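Local coordinates for protein TlmII (PDB 4HVM) that takes part in tallysomycin biosynthesis as a condensation-domain protein and probably interacts with phosphopantetheine-borne substrates, at residues Leu19-Leu27 with Val139-Ala147; Leu243-Trp254 with Pro312-Gln322. One frame throughout, in Å; residues are numbered along the deposited sequence.

Contact 1 of 2, residues Leu19-Leu27 with Val139-Ala147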
loop_
_atom_site.group_PDB
_atom_site.type_symbol
_atom_site.label_atom_id
_atom_site.label_comp_id
_atom_site.label_asym_id
_atom_site.label_seq_id
_atom_site.Cartn_x
_atom_site.Cartn_y
_atom_site.Cartn_z
ATOM N N LEU A 19 -10.065 7.766 7.385
ATOM C CA LEU A 19 -9.374 6.597 6.849
ATOM C C LEU A 19 -9.019 5.624 7.965
ATOM O O LEU A 19 -8.966 4.412 7.752
ATOM C CB LEU A 19 -8.111 7.011 6.090
ATOM C CG LEU A 19 -8.346 7.713 4.748
ATOM C CD1 LEU A 19 -7.031 8.150 4.124
ATOM C CD2 LEU A 19 -9.138 6.826 3.790
ATOM N N GLN A 20 -8.772 6.164 9.155
ATOM C CA GLN A 20 -8.519 5.343 10.334
ATOM C C GLN A 20 -9.803 4.661 10.791
ATOM O O GLN A 20 -9.804 3.473 11.108
ATOM C CB GLN A 20 -7.938 6.189 11.467
ATOM C CG GLN A 20 -6.508 6.629 11.233
ATOM C CD GLN A 20 -6.002 7.542 12.322
ATOM O OE1 GLN A 20 -6.734 8.398 12.819
ATOM N NE2 GLN A 20 -4.745 7.366 12.705
ATOM N N ARG A 21 -10.892 5.423 10.824
ATOM C CA ARG A 21 -12.207 4.880 11.148
ATOM C C ARG A 21 -12.605 3.785 10.160
ATOM O O ARG A 21 -13.116 2.736 10.553
ATOM C CB ARG A 21 -13.261 5.992 11.145
ATOM C CG ARG A 21 -13.595 6.548 12.525
ATOM C CD ARG A 21 -14.616 7.684 12.457
ATOM N NE ARG A 21 -13.986 8.975 12.183
ATOM C CZ ARG A 21 -14.189 9.701 11.087
ATOM N NH1 ARG A 21 -15.019 9.275 10.145
ATOM N NH2 ARG A 21 -13.565 10.863 10.936
ATOM N N GLY A 22 -12.361 4.040 8.879
ATOM C CA GLY A 22 -12.707 3.100 7.829
ATOM C C GLY A 22 -11.958 1.784 7.911
ATOM O O GLY A 22 -12.566 0.716 7.851
ATOM N N ALA A 23 -10.637 1.856 8.044
ATOM C CA ALA A 23 -9.810 0.658 8.136
ATOM C C ALA A 23 -10.126 -0.143 9.395
ATOM O O ALA A 23 -10.054 -1.371 9.397
ATOM C CB ALA A 23 -8.341 1.031 8.105
ATOM N N TRP A 24 -10.481 0.563 10.464
ATOM C CA TRP A 24 -10.780 -0.072 11.743
ATOM C C TRP A 24 -12.028 -0.946 11.664
ATOM O O TRP A 24 -12.210 -1.849 12.479
ATOM C CB TRP A 24 -10.937 0.986 12.839
ATOM C CG TRP A 24 -11.155 0.426 14.215
ATOM C CD1 TRP A 24 -12.247 0.614 15.014
ATOM C CD2 TRP A 24 -10.258 -0.412 14.952
ATOM N NE1 TRP A 24 -12.084 -0.054 16.203
ATOM C CE2 TRP A 24 -10.871 -0.693 16.191
ATOM C CE3 TRP A 24 -8.996 -0.953 14.686
ATOM C CZ2 TRP A 24 -10.266 -1.492 17.160
ATOM C CZ3 TRP A 24 -8.397 -1.746 15.648
ATOM C CH2 TRP A 24 -9.031 -2.008 16.870
ATOM N N ARG A 25 -12.880 -0.679 10.678
ATOM C CA ARG A 25 -14.106 -1.451 10.506
ATOM C C ARG A 25 -13.833 -2.912 10.160
ATOM O O ARG A 25 -14.567 -3.802 10.589
ATOM C CB ARG A 25 -15.014 -0.814 9.450
ATOM C CG ARG A 25 -15.695 0.462 9.914
ATOM C CD ARG A 25 -16.715 0.964 8.898
ATOM N NE ARG A 25 -17.475 2.108 9.405
ATOM C CZ ARG A 25 -17.162 3.383 9.181
ATOM N NH1 ARG A 25 -16.105 3.693 8.444
ATOM N NH2 ARG A 25 -17.911 4.352 9.691
ATOM N N TRP A 26 -12.773 -3.157 9.394
ATOM C CA TRP A 26 -12.420 -4.518 9.001
ATOM C C TRP A 26 -11.212 -5.058 9.769
ATOM O O TRP A 26 -11.084 -6.265 9.962
ATOM C CB TRP A 26 -12.175 -4.606 7.489
ATOM C CG TRP A 26 -10.894 -3.968 7.030
ATOM C CD1 TRP A 26 -10.689 -2.646 6.754
ATOM C CD2 TRP A 26 -9.648 -4.626 6.782
ATOM N NE1 TRP A 26 -9.389 -2.440 6.359
ATOM C CE2 TRP A 26 -8.728 -3.641 6.366
ATOM C CE3 TRP A 26 -9.217 -5.953 6.874
ATOM C CZ2 TRP A 26 -7.404 -3.943 6.042
ATOM C CZ3 TRP A 26 -7.904 -6.249 6.555
ATOM C CH2 TRP A 26 -7.014 -5.251 6.142
ATOM N N LEU A 27 -10.335 -4.160 10.211
ATOM C CA LEU A 27 -9.119 -4.556 10.923
ATOM C C LEU A 27 -9.381 -5.039 12.343
ATOM O O LEU A 27 -8.562 -5.752 12.921
ATOM C CB LEU A 27 -8.116 -3.405 10.960
ATOM C CG LEU A 27 -7.257 -3.241 9.711
ATOM C CD1 LEU A 27 -6.349 -2.027 9.828
ATOM C CD2 LEU A 27 -6.445 -4.500 9.479
ATOM N N VAL A 139 8.423 -1.437 10.925
ATOM C CA VAL A 139 7.267 -2.323 10.945
ATOM C C VAL A 139 6.100 -1.564 11.560
ATOM O O VAL A 139 6.089 -1.309 12.763
ATOM C CB VAL A 139 7.548 -3.586 11.765
ATOM C CG1 VAL A 139 6.328 -4.490 11.779
ATOM C CG2 VAL A 139 8.755 -4.319 11.204
ATOM N N ALA A 140 5.118 -1.203 10.742
ATOM C CA ALA A 140 4.099 -0.266 11.198
ATOM C C ALA A 140 2.659 -0.660 10.897
ATOM O O ALA A 140 2.363 -1.278 9.876
ATOM C CB ALA A 140 4.384 1.121 10.641
ATOM N N HIS A 141 1.771 -0.278 11.808
ATOM C CA HIS A 141 0.335 -0.432 11.625
ATOM C C HIS A 141 -0.113 0.523 10.523
ATOM O O HIS A 141 0.312 1.680 10.488
ATOM C CB HIS A 141 -0.373 -0.098 12.937
ATOM C CG HIS A 141 -1.782 -0.592 13.017
ATOM N ND1 HIS A 141 -2.813 -0.023 12.302
ATOM C CD2 HIS A 141 -2.334 -1.592 13.744
ATOM C CE1 HIS A 141 -3.938 -0.655 12.580
ATOM N NE2 HIS A 141 -3.676 -1.612 13.451
ATOM N N GLN A 142 -0.969 0.043 9.627
ATOM C CA GLN A 142 -1.368 0.822 8.455
ATOM C C GLN A 142 -2.256 2.020 8.794
ATOM O O GLN A 142 -2.469 2.895 7.956
ATOM C CB GLN A 142 -2.071 -0.067 7.426
ATOM C CG GLN A 142 -3.418 -0.595 7.888
ATOM C CD GLN A 142 -4.270 -1.101 6.741
ATOM O OE1 GLN A 142 -4.131 -2.245 6.306
ATOM N NE2 GLN A 142 -5.159 -0.247 6.245
HETATM N N MSE A 143 -2.775 2.053 10.017
HETATM C CA MSE A 143 -3.606 3.167 10.464
HETATM C C MSE A 143 -2.756 4.311 11.009
HETATM O O MSE A 143 -3.281 5.331 11.459
HETATM C CB MSE A 143 -4.606 2.703 11.524
HETATM C CG MSE A 143 -5.751 1.876 10.972
HETATM SE SE MSE A 143 -6.993 1.301 12.354
HETATM C CE MSE A 143 -7.313 3.025 13.197
ATOM N N LEU A 144 -1.442 4.126 10.973
ATOM C CA LEU A 144 -0.506 5.165 11.378
ATOM C C LEU A 144 0.335 5.610 10.194
ATOM O O LEU A 144 0.507 6.802 9.960
ATOM C CB LEU A 144 0.406 4.667 12.502
ATOM C CG LEU A 144 -0.238 4.431 13.870
ATOM C CD1 LEU A 144 0.829 4.221 14.927
ATOM C CD2 LEU A 144 -1.145 5.590 14.245
ATOM N N LEU A 145 0.856 4.642 9.446
ATOM C CA LEU A 145 1.707 4.932 8.299
ATOM C C LEU A 145 1.226 4.204 7.048
ATOM O O LEU A 145 1.057 2.985 7.060
ATOM C CB LEU A 145 3.149 4.523 8.601
ATOM C CG LEU A 145 3.772 5.082 9.881
ATOM C CD1 LEU A 145 5.198 4.582 10.044
ATOM C CD2 LEU A 145 3.732 6.598 9.878
ATOM N N ASP A 146 1.005 4.953 5.971
ATOM C CA ASP A 146 0.707 4.348 4.680
ATOM C C ASP A 146 2.008 4.041 3.936
ATOM O O ASP A 146 3.094 4.173 4.502
ATOM C CB ASP A 146 -0.221 5.237 3.843
ATOM C CG ASP A 146 0.288 6.663 3.698
ATOM O OD1 ASP A 146 1.476 6.924 3.983
ATOM O OD2 ASP A 146 -0.512 7.530 3.284
ATOM N N ALA A 147 1.893 3.640 2.674
ATOM C CA ALA A 147 3.053 3.245 1.876
ATOM C C ALA A 147 4.146 4.311 1.819
ATOM O O ALA A 147 5.327 4.013 2.004
ATOM C CB ALA A 147 2.611 2.860 0.466
#
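The end of strand 133-141 and the turn after it, His141 to Met143, pack against helix 18-27; His141-Ala147 lines up with the HHxxxDG motif of condensation domains, Gln142 standing in for the second histidine and Ala147 for the glycine. Gln20 reaches the turn by an extended side chain: its NE2 donates to the backbone O of Met143 at 2.8 Å, nearly straight at 176°, with the acceptor lying in the plane of the Gln20 amide. At the other end of that amide, OE1 accepts from the backbone N of Ser17, so both ends are held and the plane is fixed. A leucine in place of Gln20 would probably leave the carbonyl of Met143 and the N-H of Ser17 each without its mate. Met143, a selenomethionine, runs between the helix side chains. Its CG meets Ala23 CB at 4.0 Å, and a bend at chi3 (51°) turns CE back to Gln20 CB at 3.7 Å. SE lies obliquely beside the Trp24 ring, 3.8 Å from CE3, a Met-aromatic contact. As in the condensation fold generally, the motif starts at the end of a central strand, here 133-141; His141 ND1 accepts from Met143 N in the ring plane, bracing the turn. One turn on from Ala23, Leu27 CD1 lies 3.8 Å from Gln142 CG, while Gln142 OE1 meets the edge of the Trp26 ring at CZ2, 3.7 Å away.

Contact 2 of 2, residues Leu243-Trp254 with Pro312-Gln322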
loop_
_atom_site.group_PDB
_atom_site.type_symbol
_atom_site.label_atom_id
_atom_site.label_comp_id
_atom_site.label_asym_id
_atom_site.label_seq_id
_atom_site.Cartn_x
_atom_site.Cartn_y
_atom_site.Cartn_z
ATOM N N LEU A 243 -1.144 2.396 -13.457
ATOM C CA LEU A 243 -2.192 2.471 -14.470
ATOM C C LEU A 243 -1.836 1.678 -15.722
ATOM O O LEU A 243 -2.715 1.164 -16.409
ATOM C CB LEU A 243 -2.515 3.925 -14.824
ATOM C CG LEU A 243 -4.011 4.242 -14.745
ATOM C CD1 LEU A 243 -4.572 3.820 -13.395
ATOM C CD2 LEU A 243 -4.274 5.718 -15.004
ATOM N N ALA A 244 -0.544 1.578 -16.012
ATOM C CA ALA A 244 -0.081 0.716 -17.088
ATOM C C ALA A 244 -0.312 -0.734 -16.686
ATOM O O ALA A 244 -0.669 -1.567 -17.516
ATOM C CB ALA A 244 1.382 0.962 -17.378
HETATM N N MSE A 245 -0.105 -1.024 -15.404
HETATM C CA MSE A 245 -0.393 -2.344 -14.853
HETATM C C MSE A 245 -1.873 -2.680 -14.940
HETATM O O MSE A 245 -2.245 -3.757 -15.399
HETATM C CB MSE A 245 0.056 -2.425 -13.396
HETATM C CG MSE A 245 1.545 -2.604 -13.215
HETATM SE SE MSE A 245 2.147 -4.314 -13.920
HETATM C CE MSE A 245 2.804 -3.734 -15.667
ATOM N N ALA A 246 -2.712 -1.755 -14.487
ATOM C CA ALA A 246 -4.154 -1.956 -14.494
ATOM C C ALA A 246 -4.692 -2.182 -15.903
ATOM O O ALA A 246 -5.607 -2.983 -16.103
ATOM C CB ALA A 246 -4.852 -0.774 -13.843
ATOM N N ALA A 247 -4.116 -1.483 -16.876
ATOM C CA ALA A 247 -4.538 -1.618 -18.263
ATOM C C ALA A 247 -4.159 -2.982 -18.820
ATOM O O ALA A 247 -4.962 -3.638 -19.483
ATOM C CB ALA A 247 -3.927 -0.513 -19.111
ATOM N N LEU A 248 -2.929 -3.404 -18.542
ATOM C CA LEU A 248 -2.413 -4.661 -19.073
ATOM C C LEU A 248 -2.987 -5.877 -18.353
ATOM O O LEU A 248 -3.199 -6.920 -18.970
ATOM C CB LEU A 248 -0.882 -4.682 -19.033
ATOM C CG LEU A 248 -0.182 -3.776 -20.050
ATOM C CD1 LEU A 248 1.324 -3.843 -19.885
ATOM C CD2 LEU A 248 -0.588 -4.142 -21.472
ATOM N N THR A 249 -3.242 -5.738 -17.054
ATOM C CA THR A 249 -3.865 -6.807 -16.281
ATOM C C THR A 249 -5.296 -7.022 -16.754
ATOM O O THR A 249 -5.738 -8.159 -16.931
ATOM C CB THR A 249 -3.870 -6.498 -14.773
ATOM O OG1 THR A 249 -2.524 -6.371 -14.299
ATOM C CG2 THR A 249 -4.564 -7.607 -14.007
ATOM N N ALA A 250 -6.014 -5.922 -16.960
ATOM C CA ALA A 250 -7.377 -5.976 -17.473
ATOM C C ALA A 250 -7.391 -6.565 -18.874
ATOM O O ALA A 250 -8.316 -7.286 -19.241
ATOM C CB ALA A 250 -8.004 -4.593 -17.480
ATOM N N TRP A 251 -6.359 -6.256 -19.652
ATOM C CA TRP A 251 -6.239 -6.778 -21.008
ATOM C C TRP A 251 -6.109 -8.293 -21.025
ATOM O O TRP A 251 -6.811 -8.972 -21.773
ATOM C CB TRP A 251 -5.040 -6.158 -21.725
ATOM C CG TRP A 251 -4.602 -6.936 -22.932
ATOM C CD1 TRP A 251 -5.177 -6.925 -24.170
ATOM C CD2 TRP A 251 -3.489 -7.837 -23.015
ATOM N NE1 TRP A 251 -4.492 -7.762 -25.018
ATOM C CE2 TRP A 251 -3.452 -8.334 -24.333
ATOM C CE3 TRP A 251 -2.522 -8.271 -22.104
ATOM C CZ2 TRP A 251 -2.488 -9.243 -24.762
ATOM C CZ3 TRP A 251 -1.563 -9.174 -22.531
ATOM C CH2 TRP A 251 -1.554 -9.649 -23.848
ATOM N N TRP A 252 -5.204 -8.821 -20.208
ATOM C CA TRP A 252 -4.943 -10.254 -20.209
ATOM C C TRP A 252 -6.138 -11.045 -19.702
ATOM O O TRP A 252 -6.483 -12.083 -20.263
ATOM C CB TRP A 252 -3.708 -10.599 -19.384
ATOM C CG TRP A 252 -3.281 -12.017 -19.585
ATOM C CD1 TRP A 252 -2.494 -12.496 -20.592
ATOM C CD2 TRP A 252 -3.627 -13.146 -18.775
ATOM N NE1 TRP A 252 -2.321 -13.850 -20.457
ATOM C CE2 TRP A 252 -3.005 -14.274 -19.349
ATOM C CE3 TRP A 252 -4.396 -13.313 -17.619
ATOM C CZ2 TRP A 252 -3.129 -15.549 -18.806
ATOM C CZ3 TRP A 252 -4.516 -14.581 -17.082
ATOM C CH2 TRP A 252 -3.886 -15.682 -17.675
ATOM N N LEU A 253 -6.766 -10.553 -18.640
ATOM C CA LEU A 253 -7.961 -11.193 -18.108
ATOM C C LEU A 253 -9.108 -11.127 -19.115
ATOM O O LEU A 253 -10.045 -11.922 -19.055
ATOM C CB LEU A 253 -8.374 -10.547 -16.785
ATOM C CG LEU A 253 -7.369 -10.651 -15.635
ATOM C CD1 LEU A 253 -7.911 -9.958 -14.399
ATOM C CD2 LEU A 253 -7.034 -12.104 -15.338
ATOM N N TRP A 254 -9.031 -10.172 -20.035
ATOM C CA TRP A 254 -10.013 -10.068 -21.105
ATOM C C TRP A 254 -9.760 -11.149 -22.157
ATOM O O TRP A 254 -10.701 -11.746 -22.679
ATOM C CB TRP A 254 -9.989 -8.664 -21.720
ATOM C CG TRP A 254 -10.709 -8.556 -23.028
ATOM C CD1 TRP A 254 -12.059 -8.558 -23.226
ATOM C CD2 TRP A 254 -10.114 -8.419 -24.323
ATOM N NE1 TRP A 254 -12.342 -8.437 -24.564
ATOM C CE2 TRP A 254 -11.164 -8.350 -25.259
ATOM C CE3 TRP A 254 -8.796 -8.349 -24.782
ATOM C CZ2 TRP A 254 -10.937 -8.218 -26.628
ATOM C CZ3 TRP A 254 -8.571 -8.219 -26.142
ATOM C CH2 TRP A 254 -9.636 -8.154 -27.048
ATOM N N PRO A 312 -6.716 -5.003 -29.837
ATOM C CA PRO A 312 -6.461 -3.692 -29.236
ATOM C C PRO A 312 -4.971 -3.414 -29.074
ATOM O O PRO A 312 -4.164 -4.341 -28.997
ATOM C CB PRO A 312 -7.125 -3.810 -27.866
ATOM C CG PRO A 312 -7.021 -5.259 -27.535
ATOM C CD PRO A 312 -7.136 -6.001 -28.836
ATOM N N SER A 313 -4.617 -2.135 -29.034
ATOM C CA SER A 313 -3.244 -1.731 -28.760
ATOM C C SER A 313 -3.137 -1.279 -27.309
ATOM O O SER A 313 -4.143 -1.198 -26.604
ATOM C CB SER A 313 -2.825 -0.593 -29.685
ATOM O OG SER A 313 -3.567 0.579 -29.406
ATOM N N PHE A 314 -1.922 -0.982 -26.860
ATOM C CA PHE A 314 -1.734 -0.465 -25.511
ATOM C C PHE A 314 -2.472 0.857 -25.342
ATOM O O PHE A 314 -3.044 1.126 -24.289
ATOM C CB PHE A 314 -0.253 -0.282 -25.198
ATOM C CG PHE A 314 0.012 0.313 -23.843
ATOM C CD1 PHE A 314 -0.259 -0.405 -22.690
ATOM C CD2 PHE A 314 0.552 1.584 -23.723
ATOM C CE1 PHE A 314 -0.007 0.136 -21.445
ATOM C CE2 PHE A 314 0.807 2.130 -22.481
ATOM C CZ PHE A 314 0.526 1.404 -21.339
ATOM N N ARG A 315 -2.459 1.672 -26.391
ATOM C CA ARG A 315 -3.160 2.949 -26.371
ATOM C C ARG A 315 -4.659 2.760 -26.204
ATOM O O ARG A 315 -5.309 3.526 -25.497
ATOM C CB ARG A 315 -2.882 3.750 -27.644
ATOM C CG ARG A 315 -1.684 4.675 -27.548
ATOM C CD ARG A 315 -1.716 5.729 -28.645
ATOM N NE ARG A 315 -0.594 6.658 -28.544
ATOM C CZ ARG A 315 0.572 6.484 -29.155
ATOM N NH1 ARG A 315 0.769 5.418 -29.918
ATOM N NH2 ARG A 315 1.541 7.379 -29.010
ATOM N N ASP A 316 -5.200 1.738 -26.863
ATOM C CA ASP A 316 -6.622 1.426 -26.767
ATOM C C ASP A 316 -7.033 1.136 -25.327
ATOM O O ASP A 316 -8.005 1.695 -24.827
ATOM C CB ASP A 316 -6.981 0.237 -27.664
ATOM C CG ASP A 316 -7.010 0.603 -29.137
ATOM O OD1 ASP A 316 -7.412 1.740 -29.463
ATOM O OD2 ASP A 316 -6.634 -0.247 -29.970
ATOM N N LEU A 317 -6.279 0.265 -24.665
ATOM C CA LEU A 317 -6.591 -0.135 -23.301
ATOM C C LEU A 317 -6.222 0.945 -22.294
ATOM O O LEU A 317 -6.854 1.061 -21.246
ATOM C CB LEU A 317 -5.883 -1.444 -22.961
ATOM C CG LEU A 317 -6.449 -2.658 -23.692
ATOM C CD1 LEU A 317 -5.330 -3.517 -24.225
ATOM C CD2 LEU A 317 -7.352 -3.462 -22.774
HETATM N N MSE A 318 -5.199 1.731 -22.615
HETATM C CA MSE A 318 -4.786 2.833 -21.754
HETATM C C MSE A 318 -5.882 3.886 -21.726
HETATM O O MSE A 318 -6.192 4.454 -20.682
HETATM C CB MSE A 318 -3.481 3.450 -22.264
HETATM C CG MSE A 318 -2.692 4.219 -21.222
HETATM SE SE MSE A 318 -2.187 3.112 -19.708
HETATM C CE MSE A 318 -3.336 3.941 -18.372
ATOM N N SER A 319 -6.472 4.131 -22.887
ATOM C CA SER A 319 -7.545 5.104 -23.021
ATOM C C SER A 319 -8.764 4.728 -22.180
ATOM O O SER A 319 -9.359 5.571 -21.503
ATOM C CB SER A 319 -7.945 5.220 -24.488
ATOM O OG SER A 319 -9.157 5.926 -24.625
ATOM N N ARG A 320 -9.125 3.451 -22.223
ATOM C CA ARG A 320 -10.310 2.966 -21.532
ATOM C C ARG A 320 -10.069 2.803 -20.030
ATOM O O ARG A 320 -10.989 2.963 -19.227
ATOM C CB ARG A 320 -10.783 1.658 -22.169
ATOM C CG ARG A 320 -10.929 1.765 -23.680
ATOM C CD ARG A 320 -11.632 0.572 -24.283
ATOM N NE ARG A 320 -11.924 0.773 -25.699
ATOM C CZ ARG A 320 -12.881 0.138 -26.367
ATOM N NH1 ARG A 320 -13.066 0.391 -27.655
ATOM N NH2 ARG A 320 -13.658 -0.743 -25.752
ATOM N N THR A 321 -8.831 2.497 -19.654
ATOM C CA THR A 321 -8.460 2.381 -18.249
ATOM C C THR A 321 -8.460 3.749 -17.582
ATOM O O THR A 321 -8.959 3.917 -16.468
ATOM C CB THR A 321 -7.058 1.772 -18.097
ATOM O OG1 THR A 321 -7.029 0.479 -18.712
ATOM C CG2 THR A 321 -6.680 1.645 -16.630
ATOM N N GLN A 322 -7.894 4.729 -18.279
ATOM C CA GLN A 322 -7.796 6.089 -17.762
ATOM C C GLN A 322 -9.170 6.742 -17.640
ATOM O O GLN A 322 -9.411 7.537 -16.732
ATOM C CB GLN A 322 -6.887 6.931 -18.661
ATOM C CG GLN A 322 -6.661 8.361 -18.187
ATOM C CD GLN A 322 -5.667 9.098 -19.061
ATOM O OE1 GLN A 322 -4.758 8.490 -19.624
ATOM N NE2 GLN A 322 -5.842 10.408 -19.193
#
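Leu317 packs against Trp251 and Ala247 where helix 314-330 crosses helix 241-255. The axes of the segments 243-254 and 314-322 pass 8.9 Å apart at 110°, with Ala244 and Ala247 on the first helix facing Phe314, Met318 and Thr321 of the second. From its root, Leu317 CB faces Ala247 CB at 4.4 Å. CG stands anti to the carbonyl carbon (chi1 -70°) and sends both methyls to Trp251: Leu317 CD1 lies obliquely beside the indole near Trp251 CD1, and Leu317 CD2 sits 3.7 Å from Trp251 CB. Along the seam Thr321 OG1 packs on Ala247 CB while donating a hydrogen bond back to Leu317 O at 2.6 Å, the carbonyl that also takes Thr321 N. Met318, bent at chi2 and chi3, carries CE to Leu243 CB at 3.6 Å. Pro312, just ahead of the capping box that Ser313 and Asp316 make at the start of the helix, puts CG 3.6 Å from Trp254 CZ3. The edge of the Phe314 ring touches Leu248 CD2 at 3.9 Å. Leu230 of helix 224-231 covers Ala244 and Phe314, helix 445-459 packs on Leu248 and Trp251, and Met245 and Thr249 rest on strand 359-361.

In the fold
The two contacts share no helix or strand and follow one another along the chain, with centres 30 Å apart and nearest atoms about 14 Å apart. Contact 1 lies nearer the centre of the chain yet is only partly buried, and it combines a side-chain-to-backbone hydrogen bond with apolar contacts. Contact 2, farther out but more thoroughly buried, joins two helices by apolar packing, with no hydrogen bond between its segments; the buried Thr321 hydroxyl turns back to its own helix. Asp146, the N-cap residue near the end of 139-147, ties that segment to Arg284 and to Thr297 at the start of strand 297-305, in the sheet on which helix 241-255 packs.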